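Local structure of aldehyde dehydrogenase (Anabaena variabilis, 4H7N) at residues A[10-22]-A[161-173]. The protein probably oxidises aldehydes to carboxylic acids with NAD+ as the electron acceptor, as a member of the aldehyde dehydrogenase family. Residues are numbered along the deposited sequence; the frame is centred on the assembly and turned at random.
Sequences VRNPRTGKFDYVI and PSEIAPRFVAPLL
Arg167 reaches from the type I turn Pro166-Val169, which leads into the helix, to the hairpin of strands 8-11 and 18-22, where its guanidinium NH2 meets two oxygens at once. Arg167 NH2 lies 2.7 Å from Asp19 OD1 in a salt bridge whose N-H...O angle is nearly straight (170°) and which uses the syn lone pair of OD1. The same nitrogen donates to Arg11 O at 3.0 Å; this acceptor lies close to the guanidinium plane, whereas the donor stands above the carbonyl plane. Asp19 and its partner cross at about a right angle, their flat groups turned 75° apart. Asn12 ND2 donates to Asp19 OD2 at 2.8 Å, from above the carboxylate plane, and with Asn76 on the same oxygen probably helps fix the carboxylate's rotation, while Asp77 takes Arg167 NH1 in a second salt bridge. With an alanine here, Asp19 and Asp77 would probably lose their shared counter-charge and Arg11 O its side-chain donor.

The extended Arg167 chain passes across one face of the Tyr20 ring, the two side chains running in opposite directions, with CG 3.6 Å from the ring centroid in a CH-pi contact. One Val10 methyl, CG1, lies over a guanidinium face and 3.7 Å from Pro166 CD, a position set by chi1 near trans (176°). Ile22 CG2 packs on Pro166 CG, and Ile22 CD1 on Glu163 CB.

Two waters bridge the segments, Asp19 O to Arg167 NE and Tyr20 OH to Pro166 O; a third lies 2.7 Å from both Arg11 O and Ile164 O.

Away from the predicted active-site Glu232, this is structural packing: an N-terminal antiparallel beta-hairpin laid against the connection after strand 156-161, which runs parallel to 118-134 and 186-188 in a mixed sheet, consistent with a Rossmann-type nucleotide-binding domain.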
ATOM      1  N   VAL A  10     -16.150  31.586   5.920  1.00 30.26           N
ATOM      2  CA  VAL A  10     -15.012  30.994   6.614  1.00 28.61           C
ATOM      3  C   VAL A  10     -14.701  31.892   7.787  1.00 29.33           C
ATOM      4  O   VAL A  10     -14.517  33.112   7.619  1.00 29.91           O
ATOM      5  CB  VAL A  10     -13.806  30.834   5.684  1.00 28.29           C
ATOM      6  CG1 VAL A  10     -12.586  30.295   6.426  1.00 27.85           C
ATOM      7  CG2 VAL A  10     -14.134  29.945   4.504  1.00 29.01           C
ATOM      8  N   ARG A  11     -14.687  31.296   8.978  1.00 28.24           N
ATOM      9  CA  ARG A  11     -14.406  31.997  10.215  1.00 28.53           C
ATOM     10  C   ARG A  11     -12.918  32.340  10.368  1.00 27.82           C
ATOM     11  O   ARG A  11     -12.023  31.570  10.005  1.00 27.88           O
ATOM     12  CB  ARG A  11     -14.935  31.129  11.366  1.00 29.70           C
ATOM     13  CG  ARG A  11     -14.565  31.557  12.764  1.00 30.59           C
ATOM     14  CD  ARG A  11     -15.297  30.703  13.783  1.00 31.52           C
ATOM     15  NE  ARG A  11     -14.971  31.046  15.148  1.00 32.45           N
ATOM     16  CZ  ARG A  11     -13.815  30.751  15.754  1.00 32.18           C
ATOM     17  NH1 ARG A  11     -12.849  30.100  15.128  1.00 31.12           N
ATOM     18  NH2 ARG A  11     -13.611  31.110  16.997  1.00 32.14           N
ATOM     19  N   ASN A  12     -12.669  33.534  10.852  1.00 26.88           N
ATOM     20  CA  ASN A  12     -11.359  33.979  11.267  1.00 27.43           C
ATOM     21  C   ASN A  12     -11.160  33.512  12.707  1.00 27.40           C
ATOM     22  O   ASN A  12     -11.963  33.827  13.593  1.00 28.05           O
ATOM     23  CB  ASN A  12     -11.316  35.497  11.197  1.00 29.61           C
ATOM     24  CG  ASN A  12      -9.988  36.086  11.613  1.00 30.26           C
ATOM     25  OD1 ASN A  12      -9.418  35.769  12.632  1.00 28.98           O
ATOM     26  ND2 ASN A  12      -9.563  37.063  10.847  1.00 32.67           N
ATOM     27  N   PRO A  13     -10.107  32.738  12.939  1.00 27.67           N
ATOM     28  CA  PRO A  13      -9.885  32.148  14.260  1.00 28.02           C
ATOM     29  C   PRO A  13      -9.467  33.149  15.363  1.00 28.12           C
ATOM     30  O   PRO A  13      -9.618  32.850  16.528  1.00 27.98           O
ATOM     31  CB  PRO A  13      -8.776  31.140  13.988  1.00 26.22           C
ATOM     32  CG  PRO A  13      -8.001  31.749  12.892  1.00 27.27           C
ATOM     33  CD  PRO A  13      -9.072  32.317  11.981  1.00 27.17           C
ATOM     34  N   ARG A  14      -8.953  34.316  14.996  1.00 30.26           N
ATOM     35  CA  ARG A  14      -8.614  35.346  15.984  1.00 31.57           C
ATOM     36  C   ARG A  14      -9.834  36.157  16.387  1.00 33.16           C
ATOM     37  O   ARG A  14     -10.033  36.451  17.568  1.00 36.48           O
ATOM     38  CB  ARG A  14      -7.528  36.295  15.469  1.00 33.35           C
ATOM     39  CG  ARG A  14      -6.190  35.632  15.287  1.00 33.28           C
ATOM     40  CD  ARG A  14      -5.035  36.616  15.031  1.00 34.66           C
ATOM     41  NE  ARG A  14      -4.906  37.473  16.157  1.00 34.17           N
ATOM     42  CZ  ARG A  14      -4.156  37.251  17.226  1.00 34.26           C
ATOM     43  NH1 ARG A  14      -3.318  36.232  17.331  1.00 33.33           N
ATOM     44  NH2 ARG A  14      -4.236  38.107  18.203  1.00 36.35           N
ATOM     45  N   THR A  15     -10.644  36.542  15.404  1.00 34.06           N
ATOM     46  CA  THR A  15     -11.758  37.434  15.636  1.00 35.07           C
ATOM     47  C   THR A  15     -13.098  36.754  15.768  1.00 36.09           C
ATOM     48  O   THR A  15     -14.018  37.338  16.292  1.00 37.21           O
ATOM     49  CB  THR A  15     -11.918  38.502  14.539  1.00 37.09           C
ATOM     50  OG1 THR A  15     -12.374  37.908  13.323  1.00 33.89           O
ATOM     51  CG2 THR A  15     -10.657  39.317  14.321  1.00 37.47           C
ATOM     52  N   GLY A  16     -13.233  35.533  15.278  1.00 34.37           N
ATOM     53  CA  GLY A  16     -14.501  34.870  15.363  1.00 35.11           C
ATOM     54  C   GLY A  16     -15.494  35.320  14.308  1.00 36.73           C
ATOM     55  O   GLY A  16     -16.630  34.827  14.291  1.00 36.83           O
ATOM     56  N   LYS A  17     -15.099  36.240  13.432  1.00 37.33           N
ATOM     57  CA  LYS A  17     -16.018  36.734  12.394  1.00 40.09           C
ATOM     58  C   LYS A  17     -15.737  36.066  11.077  1.00 36.76           C
ATOM     59  O   LYS A  17     -14.623  35.552  10.843  1.00 33.67           O
ATOM     60  CB  LYS A  17     -15.837  38.221  12.147  1.00 45.04           C
ATOM     61  CG  LYS A  17     -16.052  39.091  13.342  1.00 52.63           C
ATOM     62  CD  LYS A  17     -15.689  40.525  12.952  1.00 60.36           C
ATOM     63  CE  LYS A  17     -16.674  41.519  13.523  1.00 66.26           C
ATOM     64  NZ  LYS A  17     -16.626  41.396  15.004  1.00 70.66           N
ATOM     65  N   PHE A  18     -16.731  36.104  10.201  1.00 35.99           N
ATOM     66  CA  PHE A  18     -16.581  35.579   8.842  1.00 36.03           C
ATOM     67  C   PHE A  18     -15.846  36.597   7.997  1.00 36.48           C
ATOM     68  O   PHE A  18     -16.245  37.732   7.923  1.00 41.55           O
ATOM     69  CB  PHE A  18     -17.914  35.283   8.204  1.00 37.25           C
ATOM     70  CG  PHE A  18     -18.619  34.092   8.773  1.00 40.10           C
ATOM     71  CD1 PHE A  18     -17.976  32.860   8.887  1.00 38.30           C
ATOM     72  CD2 PHE A  18     -19.963  34.181   9.146  1.00 43.58           C
ATOM     73  CE1 PHE A  18     -18.636  31.755   9.401  1.00 40.41           C
ATOM     74  CE2 PHE A  18     -20.641  33.068   9.650  1.00 46.04           C
ATOM     75  CZ  PHE A  18     -19.971  31.849   9.777  1.00 44.69           C
ATOM     76  N   ASP A  19     -14.748  36.237   7.377  1.00 35.53           N
ATOM     77  CA  ASP A  19     -14.014  37.246   6.623  1.00 36.46           C
ATOM     78  C   ASP A  19     -13.516  36.707   5.313  1.00 34.23           C
ATOM     79  O   ASP A  19     -12.582  37.256   4.751  1.00 33.84           O
ATOM     80  CB  ASP A  19     -12.863  37.820   7.463  1.00 36.71           C
ATOM     81  CG  ASP A  19     -11.732  36.788   7.703  1.00 36.53           C
ATOM     82  OD1 ASP A  19     -11.899  35.578   7.362  1.00 35.70           O
ATOM     83  OD2 ASP A  19     -10.674  37.193   8.233  1.00 34.26           O
ATOM     84  N   TYR A  20     -14.120  35.616   4.835  1.00 30.63           N
ATOM     85  CA  TYR A  20     -13.633  34.954   3.659  1.00 29.48           C
ATOM     86  C   TYR A  20     -14.745  34.037   3.196  1.00 28.26           C
ATOM     87  O   TYR A  20     -15.542  33.604   4.012  1.00 26.55           O
ATOM     88  CB  TYR A  20     -12.410  34.137   3.980  1.00 29.25           C
ATOM     89  CG  TYR A  20     -11.568  33.766   2.786  1.00 30.12           C
ATOM     90  CD1 TYR A  20     -10.779  34.718   2.178  1.00 32.22           C
ATOM     91  CD2 TYR A  20     -11.501  32.463   2.316  1.00 29.20           C
ATOM     92  CE1 TYR A  20      -9.970  34.396   1.116  1.00 34.03           C
ATOM     93  CE2 TYR A  20     -10.694  32.118   1.239  1.00 30.55           C
ATOM     94  CZ  TYR A  20      -9.925  33.086   0.649  1.00 33.26           C
ATOM     95  OH  TYR A  20      -9.102  32.838  -0.410  1.00 35.01           O
ATOM     96  N   VAL A  21     -14.791  33.790   1.898  1.00 27.81           N
ATOM     97  CA  VAL A  21     -15.845  32.953   1.288  1.00 29.40           C
ATOM     98  C   VAL A  21     -15.160  32.021   0.335  1.00 27.81           C
ATOM     99  O   VAL A  21     -14.297  32.440  -0.409  1.00 28.46           O
ATOM    100  CB  VAL A  21     -16.843  33.772   0.456  1.00 32.05           C
ATOM    101  CG1 VAL A  21     -17.850  32.857  -0.220  1.00 34.92           C
ATOM    102  CG2 VAL A  21     -17.582  34.758   1.365  1.00 34.40           C
ATOM    103  N   ILE A  22     -15.550  30.761   0.309  1.00 26.67           N
ATOM    104  CA  ILE A  22     -15.047  29.876  -0.722  1.00 26.48           C
ATOM    105  C   ILE A  22     -16.254  29.274  -1.426  1.00 26.32           C
ATOM    106  O   ILE A  22     -17.349  29.283  -0.871  1.00 25.33           O
ATOM    107  CB  ILE A  22     -14.173  28.763  -0.097  1.00 27.61           C
ATOM    108  CG1 ILE A  22     -14.941  27.941   0.927  1.00 28.89           C
ATOM    109  CG2 ILE A  22     -12.913  29.362   0.528  1.00 27.91           C
ATOM    110  CD1 ILE A  22     -14.077  26.873   1.536  1.00 32.48           C
ATOM    111  N   PRO A 161      -7.724  21.554   0.418  1.00 22.95           N
ATOM    112  CA  PRO A 161      -7.491  21.880   1.832  1.00 24.42           C
ATOM    113  C   PRO A 161      -8.798  22.038   2.608  1.00 24.35           C
ATOM    114  O   PRO A 161      -9.843  22.100   2.012  1.00 24.29           O
ATOM    115  CB  PRO A 161      -6.694  23.193   1.788  1.00 24.39           C
ATOM    116  CG  PRO A 161      -6.441  23.482   0.345  1.00 26.00           C
ATOM    117  CD  PRO A 161      -7.460  22.708  -0.458  1.00 25.41           C
ATOM    118  N   SER A 162      -8.717  22.013   3.925  1.00 25.81           N
ATOM    119  CA  SER A 162      -9.879  22.138   4.808  1.00 26.55           C
ATOM    120  C   SER A 162     -10.468  23.493   4.610  1.00 26.85           C
ATOM    121  O   SER A 162      -9.752  24.483   4.515  1.00 25.96           O
ATOM    122  CB  SER A 162      -9.458  22.042   6.290  1.00 27.17           C
ATOM    123  OG  SER A 162     -10.525  22.375   7.199  1.00 26.44           O
ATOM    124  N   GLU A 163     -11.788  23.506   4.575  1.00 27.81           N
ATOM    125  CA  GLU A 163     -12.582  24.695   4.565  1.00 28.45           C
ATOM    126  C   GLU A 163     -12.377  25.563   5.795  1.00 27.24           C
ATOM    127  O   GLU A 163     -12.695  26.756   5.763  1.00 25.48           O
ATOM    128  CB  GLU A 163     -14.069  24.317   4.429  1.00 30.85           C
ATOM    129  CG  GLU A 163     -14.733  23.749   5.672  1.00 33.50           C
ATOM    130  CD  GLU A 163     -14.490  22.270   5.960  1.00 35.76           C
ATOM    131  OE1 GLU A 163     -13.670  21.552   5.321  1.00 36.80           O
ATOM    132  OE2 GLU A 163     -15.107  21.824   6.930  1.00 41.99           O
ATOM    133  N   ILE A 164     -11.852  24.979   6.867  1.00 25.91           N
ATOM    134  CA  ILE A 164     -11.529  25.755   8.090  1.00 28.46           C
ATOM    135  C   ILE A 164     -10.326  26.699   7.909  1.00 28.17           C
ATOM    136  O   ILE A 164     -10.228  27.693   8.604  1.00 27.53           O
ATOM    137  CB  ILE A 164     -11.289  24.801   9.294  1.00 28.00           C
ATOM    138  CG1 ILE A 164     -12.506  23.885   9.546  1.00 28.87           C
ATOM    139  CG2 ILE A 164     -10.937  25.583  10.517  1.00 31.07           C
ATOM    140  CD1 ILE A 164     -13.808  24.584   9.862  1.00 31.05           C
ATOM    141  N   ALA A 165      -9.428  26.406   6.960  1.00 26.81           N
ATOM    142  CA  ALA A 165      -8.210  27.224   6.772  1.00 27.69           C
ATOM    143  C   ALA A 165      -7.738  27.216   5.309  1.00 27.09           C
ATOM    144  O   ALA A 165      -6.765  26.540   4.965  1.00 26.47           O
ATOM    145  CB  ALA A 165      -7.119  26.683   7.658  1.00 28.20           C
ATOM    146  N   PRO A 166      -8.462  27.903   4.422  1.00 25.68           N
ATOM    147  CA  PRO A 166      -8.251  27.793   2.989  1.00 24.39           C
ATOM    148  C   PRO A 166      -7.540  28.993   2.375  1.00 24.17           C
ATOM    149  O   PRO A 166      -7.231  28.980   1.189  1.00 26.06           O
ATOM    150  CB  PRO A 166      -9.687  27.715   2.463  1.00 25.40           C
ATOM    151  CG  PRO A 166     -10.375  28.698   3.362  1.00 27.27           C
ATOM    152  CD  PRO A 166      -9.731  28.572   4.730  1.00 27.08           C
ATOM    153  N   ARG A 167      -7.301  30.035   3.143  1.00 23.93           N
ATOM    154  CA  ARG A 167      -6.877  31.322   2.533  1.00 24.79           C
ATOM    155  C   ARG A 167      -5.462  31.311   1.947  1.00 24.93           C
ATOM    156  O   ARG A 167      -5.177  32.049   1.009  1.00 24.33           O
ATOM    157  CB  ARG A 167      -6.959  32.457   3.532  1.00 26.19           C
ATOM    158  CG  ARG A 167      -8.279  32.589   4.256  1.00 26.56           C
ATOM    159  CD  ARG A 167      -8.104  33.667   5.299  1.00 27.37           C
ATOM    160  NE  ARG A 167      -9.245  33.799   6.178  1.00 27.93           N
ATOM    161  CZ  ARG A 167      -9.613  32.920   7.119  1.00 26.47           C
ATOM    162  NH1 ARG A 167      -8.992  31.766   7.289  1.00 26.20           N
ATOM    163  NH2 ARG A 167     -10.617  33.213   7.920  1.00 27.92           N
ATOM    164  N   PHE A 168      -4.611  30.399   2.434  1.00 25.42           N
ATOM    165  CA  PHE A 168      -3.213  30.329   1.985  1.00 25.28           C
ATOM    166  C   PHE A 168      -3.105  29.941   0.529  1.00 24.82           C
ATOM    167  O   PHE A 168      -2.077  30.177  -0.069  1.00 25.68           O
ATOM    168  CB  PHE A 168      -2.409  29.351   2.822  1.00 24.85           C
ATOM    169  CG  PHE A 168      -2.753  27.911   2.547  1.00 24.18           C
ATOM    170  CD1 PHE A 168      -3.851  27.316   3.130  1.00 23.61           C
ATOM    171  CD2 PHE A 168      -1.977  27.163   1.679  1.00 24.00           C
ATOM    172  CE1 PHE A 168      -4.157  25.993   2.874  1.00 23.48           C
ATOM    173  CE2 PHE A 168      -2.279  25.826   1.408  1.00 23.47           C
ATOM    174  CZ  PHE A 168      -3.365  25.240   2.019  1.00 23.14           C
ATOM    175  N   VAL A 169      -4.155  29.348  -0.027  1.00 25.09           N
ATOM    176  CA  VAL A 169      -4.200  28.950  -1.412  1.00 25.06           C
ATOM    177  C   VAL A 169      -4.082  30.152  -2.381  1.00 26.67           C
ATOM    178  O   VAL A 169      -3.386  30.069  -3.416  1.00 26.09           O
ATOM    179  CB  VAL A 169      -5.469  28.102  -1.700  1.00 25.73           C
ATOM    180  CG1 VAL A 169      -5.602  27.821  -3.175  1.00 27.11           C
ATOM    181  CG2 VAL A 169      -5.346  26.742  -1.005  1.00 25.63           C
ATOM    182  N   ALA A 170      -4.677  31.276  -2.043  1.00 25.98           N
ATOM    183  CA  ALA A 170      -4.761  32.392  -3.016  1.00 26.44           C
ATOM    184  C   ALA A 170      -3.347  32.852  -3.441  1.00 27.92           C
ATOM    185  O   ALA A 170      -3.070  32.949  -4.611  1.00 28.61           O
ATOM    186  CB  ALA A 170      -5.578  33.549  -2.460  1.00 27.55           C
ATOM    187  N   PRO A 171      -2.422  33.042  -2.501  1.00 28.37           N
ATOM    188  CA  PRO A 171      -1.074  33.412  -2.974  1.00 29.03           C
ATOM    189  C   PRO A 171      -0.319  32.262  -3.685  1.00 27.96           C
ATOM    190  O   PRO A 171       0.397  32.521  -4.658  1.00 28.36           O
ATOM    191  CB  PRO A 171      -0.385  33.943  -1.726  1.00 29.54           C
ATOM    192  CG  PRO A 171      -1.157  33.408  -0.587  1.00 31.21           C
ATOM    193  CD  PRO A 171      -2.585  33.269  -1.062  1.00 30.24           C
ATOM    194  N   LEU A 172      -0.539  31.006  -3.293  1.00 26.84           N
ATOM    195  CA  LEU A 172       0.075  29.909  -4.008  1.00 27.22           C
ATOM    196  C   LEU A 172      -0.384  29.887  -5.468  1.00 28.62           C
ATOM    197  O   LEU A 172       0.429  29.686  -6.386  1.00 27.75           O
ATOM    198  CB  LEU A 172      -0.249  28.564  -3.380  1.00 25.14           C
ATOM    199  CG  LEU A 172       0.374  28.271  -2.023  1.00 25.91           C
ATOM    200  CD1 LEU A 172       0.081  26.834  -1.608  1.00 25.53           C
ATOM    201  CD2 LEU A 172       1.905  28.510  -2.018  1.00 25.98           C
ATOM    202  N   LEU A 173      -1.693  30.066  -5.654  1.00 28.56           N
ATOM    203  CA  LEU A 173      -2.320  30.033  -6.955  1.00 31.33           C
ATOM    204  C   LEU A 173      -1.821  31.183  -7.831  1.00 31.05           C
ATOM    205  O   LEU A 173      -1.513  31.027  -9.030  1.00 31.88           O
ATOM    206  CB  LEU A 173      -3.851  30.012  -6.780  1.00 32.98           C
ATOM    207  CG  LEU A 173      -4.726  30.096  -8.016  1.00 35.70           C
ATOM    208  CD1 LEU A 173      -4.407  28.942  -8.951  1.00 35.77           C
ATOM    209  CD2 LEU A 173      -6.211  30.152  -7.659  1.00 36.22           C
TER
HETATM  210  O   HOH W   1     -12.200  28.919   9.915  1.00 24.68           O
HETATM  211  O   HOH W   2      -9.772  36.444   5.016  1.00 36.59           O
HETATM  212  O   HOH W   3      -8.472  30.385  -1.019  1.00 42.54           O